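Local structure of DUF269-containing protein (Cyanothece sp. ATCC 51142, 3NJ2) at residues T26-L29 with L30-S34; S39-Q42 with Q43-Y47; V66-K69 with K70-R73; L87-L90 with C91-A95. The protein is of unknown function but belongs to the DUF269 family and is associated with nitrogen fixation in a cyanobacterium. All blocks are in the same frame, centred on the assembly; numbering follows the deposited sequence.

How the interactions relate
Along the chain the four contacts come in series; three lie within a helix, while interaction 3 spans a loop and the start of helix 69-73. Interaction 1 lies on helix 24-33 and interaction 2 on helix 35-46, which follows at once; their centres are 16 Å apart. Interactions 2 and 4 are the pair that touch, with centres 8 Å apart, through Ser39 with Ala95 and Gln43 and Tyr47 with Arg94. Interactions 1 and 3 lie at the surface, each about 17 Å from the centre of the chain, interaction 2 is partly buried, and interaction 4 lies nearest that centre, 4 Å away, where helix 83-104 also meets strand 109-114.

Interaction 1: T26-L29 with L30-S34; sequences TNTL and LVEQS
Leu29 O takes the N-H of Gln33 at 2.9 Å, nearly in line with its carbonyl, and the same oxygen is flanked by carbon from the Gln33 side chain, CB at 3.2 Å and CG at 3.4 Å. Gln33 gets there because CG lies beside its own backbone N (chi1 -77°), after which the extended chain runs alongside Leu29, both side chains pointing the same way; Leu29 CD2 reaches Gln33 OE1 at 4.0 Å. One residue back, Thr28 O accepts the N-H of Glu32 and meets Glu32 CG at 3.1 Å, while the Thr28 hydroxyl turns to Ser24 O. On the inner side Asn27 O receives Val31 N and has the methyl Val31 CG2 at 3.3 Å. Val31 and Leu30 carry the contact inward, Val31 onto helix 58-62 and Leu30 onto helix 147-167, and Ser34 OG takes up Leu37 N at the start of helix 35-46. Chemically, the turns are only loosely amphipathic: Leu30 and Val31 face inward, while Glu32 and Gln33, and Leu29 with them, stay on the exposed side, and nearby Asp58 and Glu59 would probably make the Glu32 carboxylate somewhat easier to protonate.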
loop_
_atom_site.group_PDB
_atom_site.type_symbol
_atom_site.label_atom_id
_atom_site.label_comp_id
_atom_site.label_asym_id
_atom_site.label_seq_id
_atom_site.Cartn_x
_atom_site.Cartn_y
_atom_site.Cartn_z
ATOM N N THR B 26 -16.834 -32.165 -8.540
ATOM C CA THR B 26 -17.037 -30.804 -9.016
ATOM C C THR B 26 -16.042 -29.784 -8.420
ATOM O O THR B 26 -15.635 -28.870 -9.121
ATOM C CB THR B 26 -18.523 -30.258 -8.937
ATOM O OG1 THR B 26 -18.829 -29.790 -7.610
ATOM C CG2 THR B 26 -19.549 -31.285 -9.394
ATOM N N ASN B 27 -15.640 -29.939 -7.155
ATOM C CA ASN B 27 -14.665 -28.989 -6.590
ATOM C C ASN B 27 -13.321 -29.149 -7.314
ATOM O O ASN B 27 -12.649 -28.162 -7.636
ATOM C CB ASN B 27 -14.458 -29.223 -5.082
ATOM C CG ASN B 27 -15.676 -28.861 -4.241
ATOM O OD1 ASN B 27 -16.526 -28.037 -4.621
ATOM N ND2 ASN B 27 -15.760 -29.489 -3.066
ATOM N N THR B 28 -12.926 -30.403 -7.568
ATOM C CA THR B 28 -11.638 -30.638 -8.248
ATOM C C THR B 28 -11.686 -30.044 -9.651
ATOM O O THR B 28 -10.709 -29.439 -10.110
ATOM C CB THR B 28 -11.269 -32.162 -8.255
ATOM O OG1 THR B 28 -11.262 -32.652 -6.910
ATOM C CG2 THR B 28 -9.902 -32.431 -8.916
ATOM N N LEU B 29 -12.805 -30.222 -10.348
ATOM C CA LEU B 29 -12.916 -29.659 -11.683
ATOM C C LEU B 29 -12.845 -28.146 -11.632
ATOM O O LEU B 29 -12.130 -27.576 -12.420
ATOM C CB LEU B 29 -14.177 -30.111 -12.409
ATOM C CG LEU B 29 -13.961 -31.374 -13.287
ATOM C CD1 LEU B 29 -15.181 -32.229 -13.194
ATOM C CD2 LEU B 29 -13.577 -31.092 -14.760
ATOM N N LEU B 30 -13.514 -27.518 -10.660
ATOM C CA LEU B 30 -13.491 -26.037 -10.565
ATOM C C LEU B 30 -12.075 -25.569 -10.331
ATOM O O LEU B 30 -11.606 -24.606 -10.946
ATOM C CB LEU B 30 -14.508 -25.589 -9.445
ATOM C CG LEU B 30 -14.569 -24.080 -9.302
ATOM C CD1 LEU B 30 -15.044 -23.376 -10.589
ATOM C CD2 LEU B 30 -15.517 -23.820 -8.140
ATOM N N VAL B 31 -11.341 -26.245 -9.437
ATOM C CA VAL B 31 -10.013 -25.758 -9.087
ATOM C C VAL B 31 -9.091 -25.883 -10.280
ATOM O O VAL B 31 -8.291 -25.037 -10.522
ATOM C CB VAL B 31 -9.433 -26.516 -7.850
ATOM C CG1 VAL B 31 -7.955 -26.216 -7.679
ATOM C CG2 VAL B 31 -10.247 -26.068 -6.607
ATOM N N GLU B 32 -9.242 -26.977 -11.028
ATOM C CA GLU B 32 -8.281 -27.233 -12.119
ATOM C C GLU B 32 -8.658 -26.469 -13.429
ATOM O O GLU B 32 -7.760 -26.239 -14.262
ATOM C CB GLU B 32 -8.255 -28.758 -12.444
ATOM C CG GLU B 32 -7.803 -29.637 -11.293
ATOM C CD GLU B 32 -6.354 -29.454 -10.932
ATOM O OE1 GLU B 32 -5.555 -29.035 -11.799
ATOM O OE2 GLU B 32 -6.021 -29.728 -9.740
ATOM N N GLN B 33 -9.935 -26.139 -13.599
ATOM C CA GLN B 33 -10.443 -25.448 -14.807
ATOM C C GLN B 33 -10.433 -23.902 -14.694
ATOM O O GLN B 33 -10.147 -23.195 -15.629
ATOM C CB GLN B 33 -11.869 -25.843 -15.103
ATOM C CG GLN B 33 -12.062 -27.254 -15.763
ATOM C CD GLN B 33 -13.486 -27.377 -16.293
ATOM O OE1 GLN B 33 -14.427 -27.287 -15.552
ATOM N NE2 GLN B 33 -13.625 -27.519 -17.594
ATOM N N SER B 34 -10.809 -23.405 -13.526
ATOM C CA SER B 34 -10.872 -21.957 -13.412
ATOM C C SER B 34 -9.599 -21.197 -13.643
ATOM O O SER B 34 -8.623 -21.466 -12.997
ATOM C CB SER B 34 -11.380 -21.613 -12.004
ATOM O OG SER B 34 -11.191 -20.205 -11.757
#

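Interaction 2: S39-Q42 with Q43-Y47; sequences SLVQ and QIRAY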
loop_
_atom_site.group_PDB
_atom_site.type_symbol
_atom_site.label_atom_id
_atom_site.label_comp_id
_atom_site.label_asym_id
_atom_site.label_seq_id
_atom_site.Cartn_x
_atom_site.Cartn_y
_atom_site.Cartn_z
ATOM N N SER B 39 -4.594 -19.305 -11.323
ATOM C CA SER B 39 -3.732 -18.204 -11.014
ATOM C C SER B 39 -3.426 -18.162 -9.544
ATOM O O SER B 39 -2.317 -17.995 -9.177
ATOM C CB SER B 39 -4.397 -16.881 -11.392
ATOM O OG SER B 39 -3.414 -15.862 -11.394
ATOM N N LEU B 40 -4.453 -18.383 -8.722
ATOM C CA LEU B 40 -4.225 -18.324 -7.277
ATOM C C LEU B 40 -3.282 -19.453 -6.824
ATOM O O LEU B 40 -2.334 -19.232 -6.031
ATOM C CB LEU B 40 -5.561 -18.420 -6.548
ATOM C CG LEU B 40 -5.554 -18.372 -5.044
ATOM C CD1 LEU B 40 -4.809 -17.085 -4.524
ATOM C CD2 LEU B 40 -6.943 -18.526 -4.454
ATOM N N VAL B 41 -3.536 -20.660 -7.338
ATOM C CA VAL B 41 -2.609 -21.818 -7.016
ATOM C C VAL B 41 -1.161 -21.502 -7.423
ATOM O O VAL B 41 -0.189 -21.706 -6.666
ATOM C CB VAL B 41 -3.036 -23.200 -7.664
ATOM C CG1 VAL B 41 -2.000 -24.312 -7.445
ATOM C CG2 VAL B 41 -4.368 -23.621 -7.153
ATOM N N GLN B 42 -1.011 -20.967 -8.608
ATOM C CA GLN B 42 0.343 -20.542 -9.084
ATOM C C GLN B 42 1.045 -19.587 -8.104
ATOM O O GLN B 42 2.226 -19.726 -7.755
ATOM C CB GLN B 42 0.258 -19.944 -10.451
ATOM C CG GLN B 42 1.598 -19.461 -11.018
ATOM C CD GLN B 42 1.415 -18.676 -12.343
ATOM O OE1 GLN B 42 0.278 -18.295 -12.734
ATOM N NE2 GLN B 42 2.533 -18.391 -13.008
ATOM N N GLN B 43 0.312 -18.571 -7.624
ATOM C CA GLN B 43 0.920 -17.638 -6.717
ATOM C C GLN B 43 1.276 -18.289 -5.383
ATOM O O GLN B 43 2.321 -18.081 -4.882
ATOM C CB GLN B 43 0.002 -16.378 -6.509
ATOM C CG GLN B 43 -0.211 -15.622 -7.845
ATOM C CD GLN B 43 1.058 -14.863 -8.297
ATOM O OE1 GLN B 43 1.807 -14.363 -7.474
ATOM N NE2 GLN B 43 1.269 -14.785 -9.583
ATOM N N ILE B 44 0.393 -19.098 -4.836
ATOM C CA ILE B 44 0.620 -19.753 -3.520
ATOM C C ILE B 44 1.938 -20.581 -3.628
ATOM O O ILE B 44 2.799 -20.553 -2.726
ATOM C CB ILE B 44 -0.582 -20.643 -3.024
ATOM C CG1 ILE B 44 -1.810 -19.789 -2.661
ATOM C CG2 ILE B 44 -0.144 -21.395 -1.765
ATOM C CD1 ILE B 44 -1.587 -18.916 -1.373
ATOM N N ARG B 45 2.076 -21.307 -4.748
ATOM C CA ARG B 45 3.273 -22.165 -4.932
ATOM C C ARG B 45 4.536 -21.387 -5.133
ATOM O O ARG B 45 5.661 -21.842 -4.820
ATOM C CB ARG B 45 3.061 -23.129 -6.105
ATOM C CG ARG B 45 1.875 -24.159 -5.823
ATOM C CD ARG B 45 1.818 -25.235 -6.918
ATOM N NE ARG B 45 0.757 -26.265 -6.880
ATOM C CZ ARG B 45 0.736 -27.300 -6.035
ATOM N NH1 ARG B 45 1.765 -27.482 -5.219
ATOM N NH2 ARG B 45 -0.311 -28.077 -6.034
ATOM N N ALA B 46 4.392 -20.194 -5.690
ATOM C CA ALA B 46 5.548 -19.354 -5.990
ATOM C C ALA B 46 6.110 -18.724 -4.708
ATOM O O ALA B 46 7.248 -18.277 -4.702
ATOM C CB ALA B 46 5.100 -18.262 -6.998
ATOM N N TYR B 47 5.308 -18.677 -3.640
ATOM C CA TYR B 47 5.692 -18.007 -2.402
ATOM C C TYR B 47 5.786 -18.973 -1.241
ATOM O O TYR B 47 5.171 -18.811 -0.169
ATOM C CB TYR B 47 4.804 -16.763 -2.133
ATOM C CG TYR B 47 5.030 -15.666 -3.172
ATOM C CD1 TYR B 47 6.086 -14.742 -3.050
ATOM C CD2 TYR B 47 4.176 -15.531 -4.273
ATOM C CE1 TYR B 47 6.271 -13.743 -3.976
ATOM C CE2 TYR B 47 4.359 -14.552 -5.245
ATOM C CZ TYR B 47 5.430 -13.642 -5.097
ATOM O OH TYR B 47 5.604 -12.685 -6.069
HETATM O O HOH W 1 -0.745 -16.370 -11.333
#
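Val41 and Arg45 run side by side, one turn apart, with the valine methyl CG1 3.4 Å from Arg45 NE and the two chains pointing the same way. Arg45 CG sits beside its own backbone N (chi1 -64°) and the chain is extended from there to NE, so its aliphatic part passes along the Val41 carbonyl, CG approaching Val41 O at 3.3 Å. That oxygen also accepts Arg45 N at 3.0 Å. On the next face of the helix Leu40 O receives the N-H of Ile44, in a nearly straight bond of 165°, and Leu40 CD1 lies 4.4 Å from Ile44 CG1 in a looser apolar contact.

A different link joins the polar side. One water gives a hydrogen to Gln42 OE1 at 2.6 Å and another to Ser39 OG at 2.7 Å, and accepts from Gln43 NE2 at 3.1 Å, tying Ser39 to Gln42 and Gln43 one turn on. Gln43 reaches it by folding at chi2 (-73°), which brings NE2 back toward Ser39, whereas the extended Gln42 chain brings OE1 to the same water.

Further out, Asp58 forms a salt bridge with Arg45, whose guanidinium also donates to the carbonyls of Tyr53 and Trp56, while Ser39 OG bonds Ala95 O. Val41 and Leu40 rest on Ile62 of helix 58-62. This is an amphipathic helix packed between helices 58-62 and 83-104, with its arginine bound to the loop and helix that follow.

Interaction 3: V66-K69 with K70-R73; sequences VIPK and KKRR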
loop_
_atom_site.group_PDB
_atom_site.type_symbol
_atom_site.label_atom_id
_atom_site.label_comp_id
_atom_site.label_asym_id
_atom_site.label_seq_id
_atom_site.Cartn_x
_atom_site.Cartn_y
_atom_site.Cartn_z
ATOM N N VAL B 66 -10.896 -21.331 2.023
ATOM C CA VAL B 66 -12.307 -21.669 2.197
ATOM C C VAL B 66 -12.526 -22.076 3.607
ATOM O O VAL B 66 -11.925 -23.024 4.105
ATOM C CB VAL B 66 -12.758 -22.746 1.114
ATOM C CG1 VAL B 66 -14.229 -23.137 1.249
ATOM C CG2 VAL B 66 -12.497 -22.195 -0.313
ATOM N N ILE B 67 -13.387 -21.313 4.297
ATOM C CA ILE B 67 -13.520 -21.475 5.729
ATOM C C ILE B 67 -14.973 -21.193 5.980
ATOM O O ILE B 67 -15.466 -20.157 5.569
ATOM C CB ILE B 67 -12.654 -20.397 6.552
ATOM C CG1 ILE B 67 -11.144 -20.378 6.288
ATOM C CG2 ILE B 67 -12.727 -20.724 8.052
ATOM C CD1 ILE B 67 -10.420 -19.083 6.854
ATOM N N PRO B 68 -15.671 -22.115 6.665
ATOM C CA PRO B 68 -17.079 -21.931 6.979
ATOM C C PRO B 68 -17.379 -20.577 7.676
ATOM O O PRO B 68 -16.652 -20.185 8.576
ATOM C CB PRO B 68 -17.388 -23.137 7.898
ATOM C CG PRO B 68 -16.307 -24.206 7.533
ATOM C CD PRO B 68 -15.088 -23.313 7.296
ATOM N N LYS B 69 -18.466 -19.924 7.266
ATOM C CA LYS B 69 -18.855 -18.589 7.779
ATOM C C LYS B 69 -18.712 -18.511 9.311
ATOM O O LYS B 69 -18.114 -17.576 9.874
ATOM C CB LYS B 69 -20.301 -18.306 7.338
ATOM C CG LYS B 69 -20.890 -16.909 7.682
ATOM C CD LYS B 69 -22.393 -17.006 8.148
ATOM C CE LYS B 69 -23.408 -17.365 7.018
ATOM N NZ LYS B 69 -24.754 -16.681 7.225
ATOM N N LYS B 70 -19.190 -19.556 9.967
ATOM C CA LYS B 70 -19.273 -19.611 11.414
ATOM C C LYS B 70 -17.900 -19.668 12.052
ATOM O O LYS B 70 -17.644 -18.961 12.998
ATOM C CB LYS B 70 -20.153 -20.810 11.811
ATOM C CG LYS B 70 -20.021 -21.278 13.225
ATOM C CD LYS B 70 -21.270 -20.838 14.055
ATOM C CE LYS B 70 -21.471 -21.677 15.320
ATOM N NZ LYS B 70 -20.238 -21.798 16.151
ATOM N N LYS B 71 -17.004 -20.482 11.493
ATOM C CA LYS B 71 -15.604 -20.592 11.949
ATOM C C LYS B 71 -14.862 -19.291 11.674
ATOM O O LYS B 71 -14.090 -18.814 12.527
ATOM C CB LYS B 71 -14.907 -21.792 11.249
ATOM C CG LYS B 71 -13.517 -22.149 11.735
ATOM C CD LYS B 71 -12.984 -23.390 10.981
ATOM C CE LYS B 71 -11.449 -23.474 10.997
ATOM N NZ LYS B 71 -10.917 -23.911 12.345
ATOM N N ARG B 72 -15.135 -18.713 10.503
ATOM C CA ARG B 72 -14.515 -17.453 10.146
ATOM C C ARG B 72 -14.821 -16.313 11.132
ATOM O O ARG B 72 -13.864 -15.594 11.567
ATOM C CB ARG B 72 -14.898 -17.069 8.732
ATOM C CG ARG B 72 -13.722 -16.756 7.940
ATOM C CD ARG B 72 -14.045 -16.504 6.472
ATOM N NE ARG B 72 -15.244 -15.774 6.124
ATOM C CZ ARG B 72 -16.253 -16.279 5.422
ATOM N NH1 ARG B 72 -16.294 -17.587 5.138
ATOM N NH2 ARG B 72 -17.292 -15.506 5.087
ATOM N N ARG B 73 -16.119 -16.196 11.470
ATOM C CA ARG B 73 -16.636 -15.135 12.389
ATOM C C ARG B 73 -15.961 -15.232 13.749
ATOM O O ARG B 73 -15.839 -14.233 14.443
ATOM C CB ARG B 73 -18.175 -15.089 12.487
ATOM C CG ARG B 73 -18.886 -16.184 13.351
ATOM C CD ARG B 73 -20.404 -15.931 13.623
ATOM N NE ARG B 73 -21.241 -16.919 12.924
ATOM C CZ ARG B 73 -21.895 -16.717 11.769
ATOM N NH1 ARG B 73 -21.881 -15.531 11.151
ATOM N NH2 ARG B 73 -22.594 -17.714 11.231
#
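Arg72 reaches back along the chain to Ile67. CB lies 3.5 Å from Lys69 O and 3.6 Å from Pro68 O. CG rests 4.0 Å from Ile67 CB, and CD passes the same carbon a little farther off, the side chains slanting past each other. A bend at chi3 (39°) then swings the guanidinium round so that NH1 donates to Ile67 O at 2.7 Å; the oxygen lies close to the guanidinium plane, and NH1 comes almost straight on to the carbonyl, although the N-H itself is bent to 131°. Lys69 CA lies over one face of the group. NH1 also forms a salt bridge with Asp145.

Beside it, Arg72 N bonds the carbonyl O of Pro68, which occupies the N-cap position, and Arg73 N bonds Lys69 O. Lys69 CD comes within 3.2 Å of Arg73 NH2, carbon against guanidinium, while the Lys71 and Ile67 side chains cross at about a right angle.

Helix 69-73 is short, follows the loop after helix 58-62, and makes this contact at the surface. Ile67 pairs by backbone hydrogen bonds with Phe144, and Asp145 holds Arg72, so this start of the helix is tied to the segment leading into helix 147-167.

Interaction 4: L87-L90 with C91-A95; sequences LRIL and CYFRA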
loop_
_atom_site.group_PDB
_atom_site.type_symbol
_atom_site.label_atom_id
_atom_site.label_comp_id
_atom_site.label_asym_id
_atom_site.label_seq_id
_atom_site.Cartn_x
_atom_site.Cartn_y
_atom_site.Cartn_z
ATOM N N LEU B 87 0.008 -13.381 3.873
ATOM C CA LEU B 87 0.526 -13.946 2.610
ATOM C C LEU B 87 -0.632 -14.511 1.772
ATOM O O LEU B 87 -0.609 -14.311 0.529
ATOM C CB LEU B 87 1.613 -15.024 2.958
ATOM C CG LEU B 87 2.256 -15.543 1.644
ATOM C CD1 LEU B 87 2.924 -14.517 0.717
ATOM C CD2 LEU B 87 3.366 -16.527 2.041
ATOM N N ARG B 88 -1.658 -15.104 2.360
ATOM C CA ARG B 88 -2.882 -15.488 1.584
ATOM C C ARG B 88 -3.536 -14.303 0.943
ATOM O O ARG B 88 -3.894 -14.387 -0.203
ATOM C CB ARG B 88 -4.000 -16.288 2.347
ATOM C CG ARG B 88 -3.532 -17.735 2.662
ATOM C CD ARG B 88 -4.703 -18.586 2.983
ATOM N NE ARG B 88 -5.376 -18.053 4.200
ATOM C CZ ARG B 88 -4.939 -18.285 5.442
ATOM N NH1 ARG B 88 -3.850 -19.039 5.663
ATOM N NH2 ARG B 88 -5.576 -17.764 6.494
ATOM N N ILE B 89 -3.691 -13.215 1.676
ATOM C CA ILE B 89 -4.347 -12.081 1.056
ATOM C C ILE B 89 -3.413 -11.512 -0.020
ATOM O O ILE B 89 -3.966 -11.171 -1.110
ATOM C CB ILE B 89 -4.523 -10.970 2.106
ATOM C CG1 ILE B 89 -5.353 -11.474 3.235
ATOM C CG2 ILE B 89 -5.190 -9.685 1.457
ATOM C CD1 ILE B 89 -5.482 -10.509 4.425
ATOM N N LEU B 90 -2.073 -11.438 0.152
ATOM C CA LEU B 90 -1.174 -10.960 -0.912
ATOM C C LEU B 90 -1.283 -11.858 -2.143
ATOM O O LEU B 90 -1.439 -11.335 -3.261
ATOM C CB LEU B 90 0.238 -10.929 -0.353
ATOM C CG LEU B 90 1.320 -10.057 -0.930
ATOM C CD1 LEU B 90 0.809 -8.648 -1.255
ATOM C CD2 LEU B 90 2.362 -9.985 0.193
ATOM N N CYS B 91 -1.385 -13.167 -1.931
ATOM C CA CYS B 91 -1.453 -14.071 -3.074
ATOM C C CYS B 91 -2.739 -13.980 -3.851
ATOM O O CYS B 91 -2.726 -14.031 -5.110
ATOM C CB CYS B 91 -1.218 -15.521 -2.655
ATOM S SG CYS B 91 0.592 -15.849 -2.292
ATOM N N TYR B 92 -3.848 -13.725 -3.152
ATOM C CA TYR B 92 -5.144 -13.434 -3.771
ATOM C C TYR B 92 -5.053 -12.241 -4.673
ATOM O O TYR B 92 -5.413 -12.312 -5.901
ATOM C CB TYR B 92 -6.188 -13.223 -2.650
ATOM C CG TYR B 92 -7.576 -12.913 -3.108
ATOM C CD1 TYR B 92 -8.436 -13.937 -3.600
ATOM C CD2 TYR B 92 -8.077 -11.631 -3.012
ATOM C CE1 TYR B 92 -9.767 -13.669 -3.991
ATOM C CE2 TYR B 92 -9.383 -11.383 -3.343
ATOM C CZ TYR B 92 -10.208 -12.407 -3.846
ATOM O OH TYR B 92 -11.480 -12.101 -4.231
ATOM N N PHE B 93 -4.496 -11.143 -4.169
ATOM C CA PHE B 93 -4.389 -9.944 -5.014
ATOM C C PHE B 93 -3.364 -10.077 -6.127
ATOM O O PHE B 93 -3.549 -9.472 -7.184
ATOM C CB PHE B 93 -4.333 -8.651 -4.176
ATOM C CG PHE B 93 -5.668 -8.385 -3.491
ATOM C CD1 PHE B 93 -6.694 -7.817 -4.245
ATOM C CD2 PHE B 93 -5.882 -8.681 -2.098
ATOM C CE1 PHE B 93 -7.876 -7.671 -3.658
ATOM C CE2 PHE B 93 -7.131 -8.539 -1.521
ATOM C CZ PHE B 93 -8.133 -8.015 -2.318
ATOM N N ARG B 94 -2.274 -10.831 -5.854
ATOM C CA ARG B 94 -1.295 -11.101 -6.950
ATOM C C ARG B 94 -1.908 -11.963 -8.020
ATOM O O ARG B 94 -1.506 -11.832 -9.241
ATOM C CB ARG B 94 -0.102 -11.858 -6.387
ATOM C CG ARG B 94 0.862 -10.884 -5.578
ATOM C CD ARG B 94 1.793 -11.787 -4.722
ATOM N NE ARG B 94 2.791 -10.942 -4.067
ATOM C CZ ARG B 94 3.506 -11.297 -2.992
ATOM N NH1 ARG B 94 3.321 -12.484 -2.390
ATOM N NH2 ARG B 94 4.350 -10.422 -2.480
ATOM N N ALA B 95 -2.806 -12.845 -7.651
ATOM C CA ALA B 95 -3.480 -13.748 -8.614
ATOM C C ALA B 95 -4.375 -12.876 -9.559
ATOM O O ALA B 95 -4.439 -13.121 -10.811
ATOM C CB ALA B 95 -4.246 -14.783 -7.857
#
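The Arg94 guanidinium turns one face to Leu90, with Leu90 CG over its centre, 3.3 Å from Arg94 CZ, and Leu90 CD2 meets Arg94 NH2 at 3.4 Å as the two side chains slant across each other. Arg94 is extended from CG to NE and runs back along the helix, while Leu87 CD1 comes to the guanidinium edge, 3.7 Å from Arg94 NH1. Tyr47 makes a cation-pi contact with this same guanidinium.

On the neighbouring face of the helix Ile89 and Phe93 point the same way and lie side by side, Ile89 CG2 meeting the ring at its edge, with Phe93 CE2 at 3.7 Å. Phe93 CG is beside the backbone N (chi1 -69°), which swings the ring back toward Ile89. Cys91 SG packs against Leu87 CD1 at 4.0 Å. The backbone bonds are those of a regular alpha helix: Cys91 N bonds Leu87 O and Arg94 N bonds Leu90 O, both at 2.8 Å.

Ile89 and Phe93 face strand 109-114, Tyr92 packs on helix 147-167, and Cys91 on helix 35-46. Such i to i+4 pairs are ordinary for an alpha helix; this one packs against helices and an antiparallel sheet, its Leu90-Arg94 side partly exposed.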